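Side-chain contacts in biofilm-associated surface protein (Staphylococcus aureus, PDB 7C7U), which probably promotes biofilm formation from the staphylococcal cell wall, its calcium-binding domain appearing to act as a switch that modulates functional amyloid assembly: residues A[385-390]-A[396-401]; A[411-414]-A[419-422]; A[497-502]-A[506-511]. All coordinates share one frame; numbering follows the deposited sequence.

Interaction 1 of 3, residues A[385-390]-A[396-401]; sequences LALQDY and LDRYER. With CA (calcium ion), chain D; CA (calcium ion), chain E.
Leu396 packs against Leu387 and Gln388 at the mouth of an EF-hand-type calcium loop, which begins at Asp389, just past strand 381-388, with the sequence DxDxDG and leads into helix 397-404. Its CD1 lies 3.9 Å from Leu387 CD2, and on its other branch CD2 sits beside Gln388 O, which Leu396 CA also approaches in a bent CA-H...O contact. That same oxygen accepts the backbone N-H of Asp397 in a short, nearly straight bond (N to O 2.7 Å, 171°), tying the first helical turn to the strand end. Asp397 turns its carboxylate back over the strand end: OD1 receives the N-H of Tyr390 at its syn lone pair, N to OD1 2.8 Å, and a proton from a water on the calcium that Asp389 OD1 binds. The ninth loop residue thus reaches the metal through water, as in classical EF hands. Gln388 NE2 makes only a weak bond to Asp397 OD2 (3.1 Å), the amide and carboxylate planes standing 84° apart; OD2 is bonded more firmly by Ser23 OG, and the strongest polar partner of Gln388 is Met21. Arg398 bends at chi3 (70°) and brings its guanidinium to the strand, crossing Leu387 at about a right angle, with CD2 over one face. Ala386 O lies at the guanidinium edge, 2.9 Å from Arg398 NH2, and a water in the same plane links NH2 to Ala386 N. Glu400 closes the loop at its twelfth position, OE2 2.2 Å from the Asp389 calcium. Both its oxygens chelate a second calcium, Glu400 OE1 at 2.3 Å.

Interaction 2 of 3, residues A[411-414]-A[419-422]; sequences EDTD and NDGD. With CA (calcium ion), chain F; CA (calcium ion), chain G; CA (calcium ion), chain E.
Asp420 faces Thr413 with both carboxylate oxygens, a two-point grip across an EF-hand-type loop of sequence DxDxDG that starts at Asp412. Thr413 OG1 donates to the syn lone pair of Asp420 OD2 at 2.7 Å, the two side chains meeting at about a right angle. The other oxygen, OD1, takes the backbone N-H of Thr413 (N to OD1 3.0 Å, 169°), approached on the syn side 16° out of the carboxylate plane. OD2 also binds a calcium at 2.5 Å, so the hydroxyl and the main-chain N-H together fix the rotation of a metal ligand. Asp420 occupies the ninth position of this loop, yet the calcium it binds belongs to the site shared with the preceding loop. In the next layer, the Asp420 N-H bonds to Glu411 O (N to O 2.9 Å), and Asn419 CA, at the N-cap position, makes a bent CA-H...O contact with the same oxygen. At the start of the loop, Asp412 OD1 binds its calcium at 2.3 Å, while Asp412 OD2 is held by Gly417. Asp414 CG is set between the backbone N and the carbonyl carbon (chi1 56°), which lets its carboxylate span two metals: OD1 lies 2.4 Å from the calcium of Asp412, and OD2 is 2.6 Å from the next one. Asp416, the carbonyl of Lys418 and Glu423 complete the Asp412 site. Residues 411-414 lie in the loop between helices 397-404 and 420-427; Asp420 opens the second helix, sharing its calcium with Glu400 of the first, and Glu423 reaches both metals of Asp414, ahead of strand 437-442.

Interaction 3 of 3, residues A[497-502]-A[506-511]; sequences TIAIDS and DNDEVN. With CA (calcium ion), chain G.
A beta hairpin of strands 494-501 and 509-516, within a seven-stranded mixed sheet, pairs Ile498 with Asn511 and Ile500 with Glu509 as antiparallel hydrogen-bonded pairs. In the second pair, Ile500 N lies 2.8 Å from Glu509 O, and the return bond from Glu509 N to Ile500 O measures 3.1 Å. Between them Ala499 and Val510 form a non-hydrogen-bonded pair, with Ala499 CB 4.1 Å from Val510 CG1. Val510 CG1, anti to the carbonyl carbon (chi1 -68°), also meets Thr497 CG2 at 3.9 Å, the two side chains crossing at a slant. On the face carrying Ile498, Ile500, Glu509 and Asn511, both isoleucines lean on Phe484 and Ala463, while Asn511 sends its amide to Pro436 O. Near the turn the packing is polar: Asp501 OD1 and Asp508 OD1 approach to 3.5 Å, carboxylate planes 39° apart. This like-charge pair is probably eased by Lys464, which salt-bridges Asp501 OD2 and makes a long, weak ion pair with Asp508 OD2. A water accepts from Ser502 N, 2.9 Å away. Glu509 bends at chi2 (-69°) and leads away from the first strand toward the calcium loops. Lys418 holds its OE2 by a salt bridge, and OE1 is 2.3 Å from a calcium that Asp414, Asp416 and Glu423 also bind.

The three contacts follow one another along the chain, in the order of their numbers, and mark a calcium-laden joint between beta domains. Interaction 1 leaves the four-stranded sheet ending in 381-388, interaction 2 joins the loop after helix 397-404 to the start of helix 420-427, and interaction 3 belongs to the seven-stranded sheet beyond. Centres lie about 14 Å (1 and 2), 17 Å (2 and 3) and 28 Å (1 and 3) apart. Interactions 1 and 2 touch at Glu400 and Asp420, two acidic ligands of one calcium; 2 and 3 share another without touching. The metals run from the loop just after strand 381-388 to Glu509 of strand 509-516, consistent with a calcium-stiffened linker that could respond to calcium levels.

Interaction 1 of 3, residues A[385-390]-A[396-401]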
ATOM      1  N   LEU A 385       2.761  11.441  -7.231  1.00 26.77           N
ATOM      2  CA  LEU A 385       2.384  10.660  -6.040  1.00 27.07           C
ATOM      3  C   LEU A 385       1.027  10.017  -6.319  1.00 24.83           C
ATOM      4  O   LEU A 385       0.022  10.719  -6.468  1.00 27.96           O
ATOM      5  CB  LEU A 385       2.348  11.536  -4.784  1.00 22.63           C
ATOM      6  CG  LEU A 385       1.751  10.868  -3.502  1.00 27.98           C
ATOM      7  CD1 LEU A 385       2.736   9.860  -2.957  1.00 28.34           C
ATOM      8  CD2 LEU A 385       1.418  11.930  -2.492  1.00 21.30           C
ATOM      9  N   ALA A 386       1.018   8.687  -6.474  1.00 24.63           N
ATOM     10  CA  ALA A 386      -0.169   7.915  -6.849  1.00 31.48           C
ATOM     11  C   ALA A 386      -0.761   7.305  -5.573  1.00 29.72           C
ATOM     12  O   ALA A 386      -0.359   6.230  -5.134  1.00 32.35           O
ATOM     13  CB  ALA A 386       0.188   6.833  -7.861  1.00 31.14           C
ATOM     14  N   LEU A 387      -1.669   8.037  -4.946  1.00 30.11           N
ATOM     15  CA  LEU A 387      -2.382   7.535  -3.777  1.00 28.77           C
ATOM     16  C   LEU A 387      -3.556   6.665  -4.205  1.00 31.04           C
ATOM     17  O   LEU A 387      -4.265   6.976  -5.171  1.00 25.83           O
ATOM     18  CB  LEU A 387      -2.878   8.695  -2.919  1.00 28.12           C
ATOM     19  CG  LEU A 387      -1.794   9.559  -2.304  1.00 29.50           C
ATOM     20  CD1 LEU A 387      -2.383  10.569  -1.328  1.00 28.82           C
ATOM     21  CD2 LEU A 387      -0.731   8.675  -1.634  1.00 31.50           C
ATOM     22  N   GLN A 388      -3.784   5.586  -3.456  1.00 29.04           N
ATOM     23  CA  GLN A 388      -4.802   4.613  -3.816  1.00 31.11           C
ATOM     24  C   GLN A 388      -5.469   4.059  -2.562  1.00 33.07           C
ATOM     25  O   GLN A 388      -4.806   3.845  -1.544  1.00 32.06           O
ATOM     26  CB  GLN A 388      -4.162   3.495  -4.632  1.00 35.21           C
ATOM     27  CG  GLN A 388      -5.092   2.667  -5.441  1.00 38.12           C
ATOM     28  CD  GLN A 388      -4.346   1.841  -6.468  1.00 48.38           C
ATOM     29  OE1 GLN A 388      -3.802   2.377  -7.436  1.00 54.12           O
ATOM     30  NE2 GLN A 388      -4.273   0.536  -6.236  1.00 47.52           N
ATOM     31  N   ASP A 389      -6.790   3.861  -2.630  1.00 32.64           N
ATOM     32  CA  ASP A 389      -7.573   3.182  -1.575  1.00 29.19           C
ATOM     33  C   ASP A 389      -8.358   2.118  -2.322  1.00 28.17           C
ATOM     34  O   ASP A 389      -9.547   2.297  -2.605  1.00 34.32           O
ATOM     35  CB  ASP A 389      -8.466   4.174  -0.827  1.00 31.26           C
ATOM     36  CG  ASP A 389      -9.256   3.529   0.346  1.00 32.84           C
ATOM     37  OD1 ASP A 389      -9.098   2.334   0.605  1.00 29.11           O
ATOM     38  OD2 ASP A 389     -10.016   4.263   0.993  1.00 31.58           O
ATOM     39  N   TYR A 390      -7.668   1.032  -2.671  1.00 28.01           N
ATOM     40  CA  TYR A 390      -8.216   0.079  -3.626  1.00 35.09           C
ATOM     41  C   TYR A 390      -9.609  -0.393  -3.214  1.00 44.92           C
ATOM     42  O   TYR A 390     -10.508  -0.516  -4.058  1.00 41.42           O
ATOM     43  CB  TYR A 390      -7.264  -1.105  -3.777  1.00 38.40           C
ATOM     44  CG  TYR A 390      -7.710  -2.104  -4.827  1.00 50.05           C
ATOM     45  CD1 TYR A 390      -8.736  -3.016  -4.568  1.00 49.13           C
ATOM     46  CD2 TYR A 390      -7.115  -2.121  -6.086  1.00 55.02           C
ATOM     47  CE1 TYR A 390      -9.147  -3.920  -5.536  1.00 54.61           C
ATOM     48  CE2 TYR A 390      -7.520  -3.019  -7.059  1.00 57.37           C
ATOM     49  CZ  TYR A 390      -8.534  -3.916  -6.778  1.00 59.81           C
ATOM     50  OH  TYR A 390      -8.934  -4.808  -7.747  1.00 63.57           O
ATOM     51  N   LEU A 396      -5.336   4.284   2.983  1.00 33.80           N
ATOM     52  CA  LEU A 396      -4.561   4.165   1.751  1.00 32.63           C
ATOM     53  C   LEU A 396      -3.913   2.791   1.659  1.00 31.58           C
ATOM     54  O   LEU A 396      -3.544   2.196   2.673  1.00 35.51           O
ATOM     55  CB  LEU A 396      -3.471   5.245   1.684  1.00 32.70           C
ATOM     56  CG  LEU A 396      -3.947   6.692   1.557  1.00 34.26           C
ATOM     57  CD1 LEU A 396      -2.767   7.676   1.505  1.00 33.28           C
ATOM     58  CD2 LEU A 396      -4.831   6.831   0.308  1.00 35.31           C
ATOM     59  N   ASP A 397      -3.767   2.293   0.426  1.00 34.10           N
ATOM     60  CA  ASP A 397      -3.020   1.064   0.167  1.00 34.82           C
ATOM     61  C   ASP A 397      -1.734   1.005   0.974  1.00 40.21           C
ATOM     62  O   ASP A 397      -1.493   0.049   1.724  1.00 37.92           O
ATOM     63  CB  ASP A 397      -2.659   0.956  -1.315  1.00 39.61           C
ATOM     64  CG  ASP A 397      -3.814   0.528  -2.189  1.00 39.12           C
ATOM     65  OD1 ASP A 397      -4.973   0.802  -1.846  1.00 36.20           O
ATOM     66  OD2 ASP A 397      -3.542  -0.062  -3.255  1.00 43.95           O
ATOM     67  N   ARG A 398      -0.886   2.026   0.819  1.00 36.23           N
ATOM     68  CA  ARG A 398       0.422   1.971   1.467  1.00 40.24           C
ATOM     69  C   ARG A 398       0.304   2.088   2.977  1.00 38.14           C
ATOM     70  O   ARG A 398       1.134   1.530   3.698  1.00 38.66           O
ATOM     71  CB  ARG A 398       1.350   3.054   0.912  1.00 41.89           C
ATOM     72  CG  ARG A 398       1.068   4.451   1.382  1.00 37.37           C
ATOM     73  CD  ARG A 398       1.910   5.432   0.577  1.00 43.03           C
ATOM     74  NE  ARG A 398       1.439   5.515  -0.796  1.00 37.52           N
ATOM     75  CZ  ARG A 398       2.161   5.953  -1.823  1.00 40.39           C
ATOM     76  NH1 ARG A 398       3.420   6.359  -1.662  1.00 37.98           N
ATOM     77  NH2 ARG A 398       1.617   5.976  -3.021  1.00 36.22           N
ATOM     78  N   TYR A 399      -0.709   2.795   3.479  1.00 36.78           N
ATOM     79  CA  TYR A 399      -0.941   2.792   4.920  1.00 40.38           C
ATOM     80  C   TYR A 399      -1.292   1.395   5.411  1.00 37.78           C
ATOM     81  O   TYR A 399      -0.756   0.941   6.428  1.00 43.38           O
ATOM     82  CB  TYR A 399      -2.038   3.786   5.290  1.00 38.06           C
ATOM     83  CG  TYR A 399      -2.280   3.921   6.776  1.00 38.75           C
ATOM     84  CD1 TYR A 399      -3.137   3.042   7.452  1.00 36.66           C
ATOM     85  CD2 TYR A 399      -1.665   4.930   7.507  1.00 41.58           C
ATOM     86  CE1 TYR A 399      -3.373   3.170   8.797  1.00 42.76           C
ATOM     87  CE2 TYR A 399      -1.890   5.054   8.879  1.00 44.35           C
ATOM     88  CZ  TYR A 399      -2.750   4.178   9.511  1.00 40.26           C
ATOM     89  OH  TYR A 399      -2.993   4.279  10.870  1.00 48.71           O
ATOM     90  N   GLU A 400      -2.182   0.690   4.698  1.00 39.63           N
ATOM     91  CA  GLU A 400      -2.567  -0.657   5.129  1.00 40.02           C
ATOM     92  C   GLU A 400      -1.373  -1.597   5.091  1.00 45.40           C
ATOM     93  O   GLU A 400      -1.179  -2.408   6.009  1.00 41.07           O
ATOM     94  CB  GLU A 400      -3.719  -1.216   4.275  1.00 39.00           C
ATOM     95  CG  GLU A 400      -5.039  -0.443   4.402  1.00 35.28           C
ATOM     96  CD  GLU A 400      -6.282  -1.248   4.006  1.00 39.88           C
ATOM     97  OE1 GLU A 400      -6.653  -2.202   4.749  1.00 37.02           O
ATOM     98  OE2 GLU A 400      -6.918  -0.911   2.970  1.00 34.19           O
ATOM     99  N   ARG A 401      -0.544  -1.479   4.052  1.00 44.54           N
ATOM    100  CA  ARG A 401       0.615  -2.349   3.911  1.00 43.46           C
ATOM    101  C   ARG A 401       1.652  -2.072   4.991  1.00 45.38           C
ATOM    102  O   ARG A 401       2.221  -3.008   5.561  1.00 47.94           O
ATOM    103  CB  ARG A 401       1.232  -2.170   2.523  1.00 47.32           C
ATOM    104  CG  ARG A 401       0.715  -3.145   1.492  1.00 46.23           C
ATOM    105  CD  ARG A 401       1.596  -3.151   0.252  1.00 48.06           C
ATOM    106  NE  ARG A 401       1.715  -1.827  -0.343  1.00 50.64           N
ATOM    107  CZ  ARG A 401       0.926  -1.389  -1.317  1.00 48.36           C
ATOM    108  NH1 ARG A 401      -0.031  -2.173  -1.798  1.00 47.57           N
ATOM    109  NH2 ARG A 401       1.089  -0.170  -1.807  1.00 47.40           N
TER
HETATM  110 CA    CA D1002      -7.925   0.717   1.806  1.00 38.28          CA
HETATM  111 CA    CA E1003      -8.665  -2.739   3.809  1.00 38.19          CA
HETATM  112  O   HOH W   1       2.928   6.766  -5.689  1.00 42.62           O
HETATM  113  O   HOH W   2      -1.423   4.438  -1.432  1.00 18.59           O
HETATM  114  O   HOH W   3      -6.384  -0.303   0.024  1.00 37.20           O

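Interaction 2 of 3, residues A[411-414]-A[419-422]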
ATOM      1  N   GLU A 411     -12.213  -4.414   2.198  1.00 38.27           N
ATOM      2  CA  GLU A 411     -12.612  -3.345   3.106  1.00 38.10           C
ATOM      3  C   GLU A 411     -12.948  -3.848   4.509  1.00 37.33           C
ATOM      4  O   GLU A 411     -13.075  -3.028   5.419  1.00 37.03           O
ATOM      5  CB  GLU A 411     -13.795  -2.552   2.519  1.00 41.96           C
ATOM      6  CG  GLU A 411     -15.142  -3.265   2.457  1.00 43.28           C
ATOM      7  CD  GLU A 411     -15.288  -4.157   1.240  1.00 50.26           C
ATOM      8  OE1 GLU A 411     -16.252  -4.950   1.191  1.00 53.07           O
ATOM      9  OE2 GLU A 411     -14.460  -4.039   0.314  1.00 52.07           O
ATOM     10  N   ASP A 412     -13.051  -5.167   4.720  1.00 35.92           N
ATOM     11  CA  ASP A 412     -13.382  -5.735   6.054  1.00 40.51           C
ATOM     12  C   ASP A 412     -12.503  -6.978   6.214  1.00 39.54           C
ATOM     13  O   ASP A 412     -12.957  -8.110   6.038  1.00 39.72           O
ATOM     14  CB  ASP A 412     -14.873  -6.048   6.173  1.00 38.73           C
ATOM     15  CG  ASP A 412     -15.251  -6.614   7.542  1.00 41.30           C
ATOM     16  OD1 ASP A 412     -14.445  -6.496   8.496  1.00 39.79           O
ATOM     17  OD2 ASP A 412     -16.354  -7.183   7.648  1.00 41.26           O
ATOM     18  N   THR A 413     -11.216  -6.743   6.507  1.00 34.87           N
ATOM     19  CA  THR A 413     -10.222  -7.810   6.442  1.00 33.80           C
ATOM     20  C   THR A 413     -10.571  -8.988   7.336  1.00 41.43           C
ATOM     21  O   THR A 413     -10.387 -10.144   6.932  1.00 41.83           O
ATOM     22  CB  THR A 413      -8.845  -7.251   6.805  1.00 37.25           C
ATOM     23  OG1 THR A 413      -8.458  -6.265   5.835  1.00 42.28           O
ATOM     24  CG2 THR A 413      -7.790  -8.349   6.907  1.00 37.34           C
ATOM     25  N   ASP A 414     -11.074  -8.720   8.548  1.00 33.98           N
ATOM     26  CA  ASP A 414     -11.306  -9.775   9.530  1.00 38.74           C
ATOM     27  C   ASP A 414     -12.698 -10.398   9.426  1.00 41.22           C
ATOM     28  O   ASP A 414     -12.990 -11.342  10.172  1.00 40.60           O
ATOM     29  CB  ASP A 414     -10.999  -9.289  10.963  1.00 33.67           C
ATOM     30  CG  ASP A 414     -11.773  -8.069  11.360  1.00 38.43           C
ATOM     31  OD1 ASP A 414     -12.980  -7.978  11.052  1.00 40.45           O
ATOM     32  OD2 ASP A 414     -11.184  -7.210  12.030  1.00 39.77           O
ATOM     33  N   ASN A 419     -15.735  -2.068   8.942  1.00 38.18           N
ATOM     34  CA  ASN A 419     -14.717  -1.863   7.908  1.00 34.08           C
ATOM     35  C   ASN A 419     -13.401  -1.339   8.505  1.00 37.47           C
ATOM     36  O   ASN A 419     -13.373  -0.683   9.551  1.00 37.73           O
ATOM     37  CB  ASN A 419     -15.242  -0.906   6.826  1.00 37.33           C
ATOM     38  CG  ASN A 419     -16.355  -1.524   5.983  1.00 39.56           C
ATOM     39  OD1 ASN A 419     -16.325  -2.719   5.655  1.00 38.27           O
ATOM     40  ND2 ASN A 419     -17.349  -0.707   5.631  1.00 45.02           N
ATOM     41  N   ASP A 420     -12.303  -1.584   7.770  1.00 40.69           N
ATOM     42  CA  ASP A 420     -10.953  -1.417   8.316  1.00 36.53           C
ATOM     43  C   ASP A 420     -10.713  -0.012   8.844  1.00 36.74           C
ATOM     44  O   ASP A 420     -10.283   0.159   9.990  1.00 35.87           O
ATOM     45  CB  ASP A 420      -9.916  -1.754   7.249  1.00 36.14           C
ATOM     46  CG  ASP A 420      -9.898  -3.210   6.926  1.00 40.13           C
ATOM     47  OD1 ASP A 420     -10.645  -3.961   7.591  1.00 34.48           O
ATOM     48  OD2 ASP A 420      -9.122  -3.630   6.050  1.00 35.99           O
ATOM     49  N   GLY A 421     -10.944   1.009   8.013  1.00 36.75           N
ATOM     50  CA  GLY A 421     -10.770   2.377   8.481  1.00 34.87           C
ATOM     51  C   GLY A 421     -11.653   2.711   9.669  1.00 40.35           C
ATOM     52  O   GLY A 421     -11.196   3.292  10.659  1.00 38.59           O
ATOM     53  N   ASP A 422     -12.937   2.340   9.593  1.00 39.84           N
ATOM     54  CA  ASP A 422     -13.827   2.543  10.731  1.00 40.35           C
ATOM     55  C   ASP A 422     -13.236   1.925  11.996  1.00 33.88           C
ATOM     56  O   ASP A 422     -13.191   2.557  13.055  1.00 34.59           O
ATOM     57  CB  ASP A 422     -15.201   1.930  10.438  1.00 39.63           C
ATOM     58  CG  ASP A 422     -15.938   2.657   9.348  1.00 41.05           C
ATOM     59  OD1 ASP A 422     -15.764   3.892   9.238  1.00 42.29           O
ATOM     60  OD2 ASP A 422     -16.689   1.989   8.605  1.00 41.66           O
TER
HETATM   61 CA    CA F1004     -13.528  -5.696  10.413  1.00 36.95          CA
HETATM   62 CA    CA G1005     -12.165  -6.221  14.191  1.00 40.03          CA
HETATM   63 CA    CA E1003      -8.665  -2.739   3.809  1.00 38.19          CA

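Interaction 3 of 3, residues A[497-502]-A[506-511]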
ATOM      1  N   THR A 497     -19.200 -10.987  29.598  1.00 37.42           N
ATOM      2  CA  THR A 497     -18.516 -10.521  28.395  1.00 40.86           C
ATOM      3  C   THR A 497     -17.241 -11.326  28.192  1.00 41.45           C
ATOM      4  O   THR A 497     -16.476 -11.529  29.142  1.00 38.86           O
ATOM      5  CB  THR A 497     -18.158  -9.035  28.491  1.00 39.90           C
ATOM      6  OG1 THR A 497     -19.335  -8.271  28.754  1.00 41.77           O
ATOM      7  CG2 THR A 497     -17.485  -8.543  27.203  1.00 38.27           C
ATOM      8  N   ILE A 498     -17.016 -11.782  26.958  1.00 35.02           N
ATOM      9  CA  ILE A 498     -15.720 -12.301  26.543  1.00 35.25           C
ATOM     10  C   ILE A 498     -15.072 -11.202  25.711  1.00 40.18           C
ATOM     11  O   ILE A 498     -15.586 -10.831  24.645  1.00 37.07           O
ATOM     12  CB  ILE A 498     -15.829 -13.630  25.772  1.00 33.50           C
ATOM     13  CG1 ILE A 498     -14.449 -14.056  25.243  1.00 35.35           C
ATOM     14  CG2 ILE A 498     -16.890 -13.604  24.675  1.00 34.36           C
ATOM     15  CD1 ILE A 498     -13.432 -14.336  26.367  1.00 37.11           C
ATOM     16  N   ALA A 499     -13.972 -10.650  26.223  1.00 41.96           N
ATOM     17  CA  ALA A 499     -13.298  -9.506  25.613  1.00 43.11           C
ATOM     18  C   ALA A 499     -11.911  -9.921  25.151  1.00 42.88           C
ATOM     19  O   ALA A 499     -11.164 -10.545  25.916  1.00 38.50           O
ATOM     20  CB  ALA A 499     -13.195  -8.334  26.595  1.00 41.80           C
ATOM     21  N   ILE A 500     -11.577  -9.556  23.907  1.00 34.67           N
ATOM     22  CA  ILE A 500     -10.300  -9.867  23.277  1.00 38.83           C
ATOM     23  C   ILE A 500      -9.507  -8.568  23.158  1.00 45.83           C
ATOM     24  O   ILE A 500      -9.871  -7.661  22.389  1.00 42.26           O
ATOM     25  CB  ILE A 500     -10.486 -10.531  21.908  1.00 40.37           C
ATOM     26  CG1 ILE A 500     -11.572 -11.607  21.973  1.00 41.71           C
ATOM     27  CG2 ILE A 500      -9.175 -11.146  21.443  1.00 40.41           C
ATOM     28  CD1 ILE A 500     -11.249 -12.779  22.874  1.00 40.25           C
ATOM     29  N   ASP A 501      -8.394  -8.505  23.888  1.00 45.22           N
ATOM     30  CA  ASP A 501      -7.627  -7.286  24.094  1.00 46.10           C
ATOM     31  C   ASP A 501      -6.350  -7.357  23.265  1.00 43.27           C
ATOM     32  O   ASP A 501      -5.523  -8.257  23.456  1.00 43.41           O
ATOM     33  CB  ASP A 501      -7.325  -7.107  25.585  1.00 47.90           C
ATOM     34  CG  ASP A 501      -6.607  -5.797  25.911  1.00 53.00           C
ATOM     35  OD1 ASP A 501      -5.989  -5.170  25.030  1.00 46.10           O
ATOM     36  OD2 ASP A 501      -6.647  -5.403  27.096  1.00 54.21           O
ATOM     37  N   SER A 502      -6.197  -6.406  22.342  1.00 48.25           N
ATOM     38  CA  SER A 502      -4.983  -6.219  21.557  1.00 43.04           C
ATOM     39  C   SER A 502      -4.120  -5.140  22.201  1.00 42.98           C
ATOM     40  O   SER A 502      -4.653  -4.173  22.756  1.00 44.07           O
ATOM     41  CB  SER A 502      -5.326  -5.813  20.118  1.00 43.68           C
ATOM     42  OG  SER A 502      -4.212  -5.232  19.450  1.00 39.46           O
ATOM     43  N   ASP A 506      -7.093   0.668  21.585  1.00 42.19           N
ATOM     44  CA  ASP A 506      -7.649   1.046  22.874  1.00 43.14           C
ATOM     45  C   ASP A 506      -8.792   0.127  23.307  1.00 45.68           C
ATOM     46  O   ASP A 506      -8.953  -0.120  24.507  1.00 42.19           O
ATOM     47  CB  ASP A 506      -8.141   2.495  22.831  1.00 43.80           C
ATOM     48  CG  ASP A 506      -7.008   3.508  22.772  1.00 49.31           C
ATOM     49  OD1 ASP A 506      -5.827   3.114  22.869  1.00 48.20           O
ATOM     50  OD2 ASP A 506      -7.316   4.711  22.652  1.00 51.17           O
ATOM     51  N   ASN A 507      -9.586  -0.389  22.364  1.00 42.17           N
ATOM     52  CA  ASN A 507     -10.822  -1.098  22.681  1.00 41.77           C
ATOM     53  C   ASN A 507     -10.740  -2.571  22.298  1.00 44.43           C
ATOM     54  O   ASN A 507     -10.067  -2.946  21.336  1.00 43.64           O
ATOM     55  CB  ASN A 507     -12.017  -0.452  21.976  1.00 39.99           C
ATOM     56  CG  ASN A 507     -12.345   0.922  22.532  1.00 44.32           C
ATOM     57  OD1 ASN A 507     -12.123   1.188  23.708  1.00 44.13           O
ATOM     58  ND2 ASN A 507     -12.844   1.810  21.680  1.00 40.80           N
ATOM     59  N   ASP A 508     -11.450  -3.408  23.062  1.00 42.67           N
ATOM     60  CA  ASP A 508     -11.451  -4.849  22.842  1.00 41.01           C
ATOM     61  C   ASP A 508     -12.562  -5.241  21.883  1.00 37.04           C
ATOM     62  O   ASP A 508     -13.580  -4.554  21.772  1.00 40.79           O
ATOM     63  CB  ASP A 508     -11.645  -5.605  24.162  1.00 42.38           C
ATOM     64  CG  ASP A 508     -10.604  -5.240  25.208  1.00 47.93           C
ATOM     65  OD1 ASP A 508      -9.503  -4.760  24.828  1.00 48.49           O
ATOM     66  OD2 ASP A 508     -10.891  -5.429  26.407  1.00 47.52           O
ATOM     67  N   GLU A 509     -12.365  -6.363  21.196  1.00 36.16           N
ATOM     68  CA  GLU A 509     -13.473  -7.013  20.504  1.00 35.00           C
ATOM     69  C   GLU A 509     -14.265  -7.824  21.526  1.00 40.33           C
ATOM     70  O   GLU A 509     -13.677  -8.610  22.281  1.00 39.07           O
ATOM     71  CB  GLU A 509     -12.951  -7.908  19.381  1.00 36.20           C
ATOM     72  CG  GLU A 509     -12.322  -7.129  18.188  1.00 38.83           C
ATOM     73  CD  GLU A 509     -13.362  -6.343  17.388  1.00 38.97           C
ATOM     74  OE1 GLU A 509     -13.027  -5.822  16.311  1.00 44.57           O
ATOM     75  OE2 GLU A 509     -14.527  -6.248  17.825  1.00 41.04           O
ATOM     76  N   VAL A 510     -15.591  -7.622  21.565  1.00 38.97           N
ATOM     77  CA  VAL A 510     -16.432  -8.152  22.634  1.00 39.11           C
ATOM     78  C   VAL A 510     -17.572  -8.987  22.062  1.00 39.66           C
ATOM     79  O   VAL A 510     -18.050  -8.769  20.943  1.00 36.55           O
ATOM     80  CB  VAL A 510     -17.018  -7.032  23.534  1.00 42.94           C
ATOM     81  CG1 VAL A 510     -15.930  -6.342  24.343  1.00 42.03           C
ATOM     82  CG2 VAL A 510     -17.810  -6.027  22.697  1.00 40.12           C
ATOM     83  N   ASN A 511     -18.013  -9.951  22.867  1.00 34.54           N
ATOM     84  CA  ASN A 511     -19.279 -10.648  22.692  1.00 36.05           C
ATOM     85  C   ASN A 511     -19.760 -11.008  24.094  1.00 40.76           C
ATOM     86  O   ASN A 511     -19.009 -10.888  25.068  1.00 38.52           O
ATOM     87  CB  ASN A 511     -19.117 -11.883  21.792  1.00 35.75           C
ATOM     88  CG  ASN A 511     -20.431 -12.369  21.197  1.00 36.60           C
ATOM     89  OD1 ASN A 511     -21.475 -11.749  21.366  1.00 38.96           O
ATOM     90  ND2 ASN A 511     -20.378 -13.500  20.506  1.00 35.72           N
TER
HETATM   91 CA    CA G1005     -12.165  -6.221  14.191  1.00 40.03          CA
HETATM   92  O   HOH W   4      -7.954  -4.144  22.848  1.00 42.16           O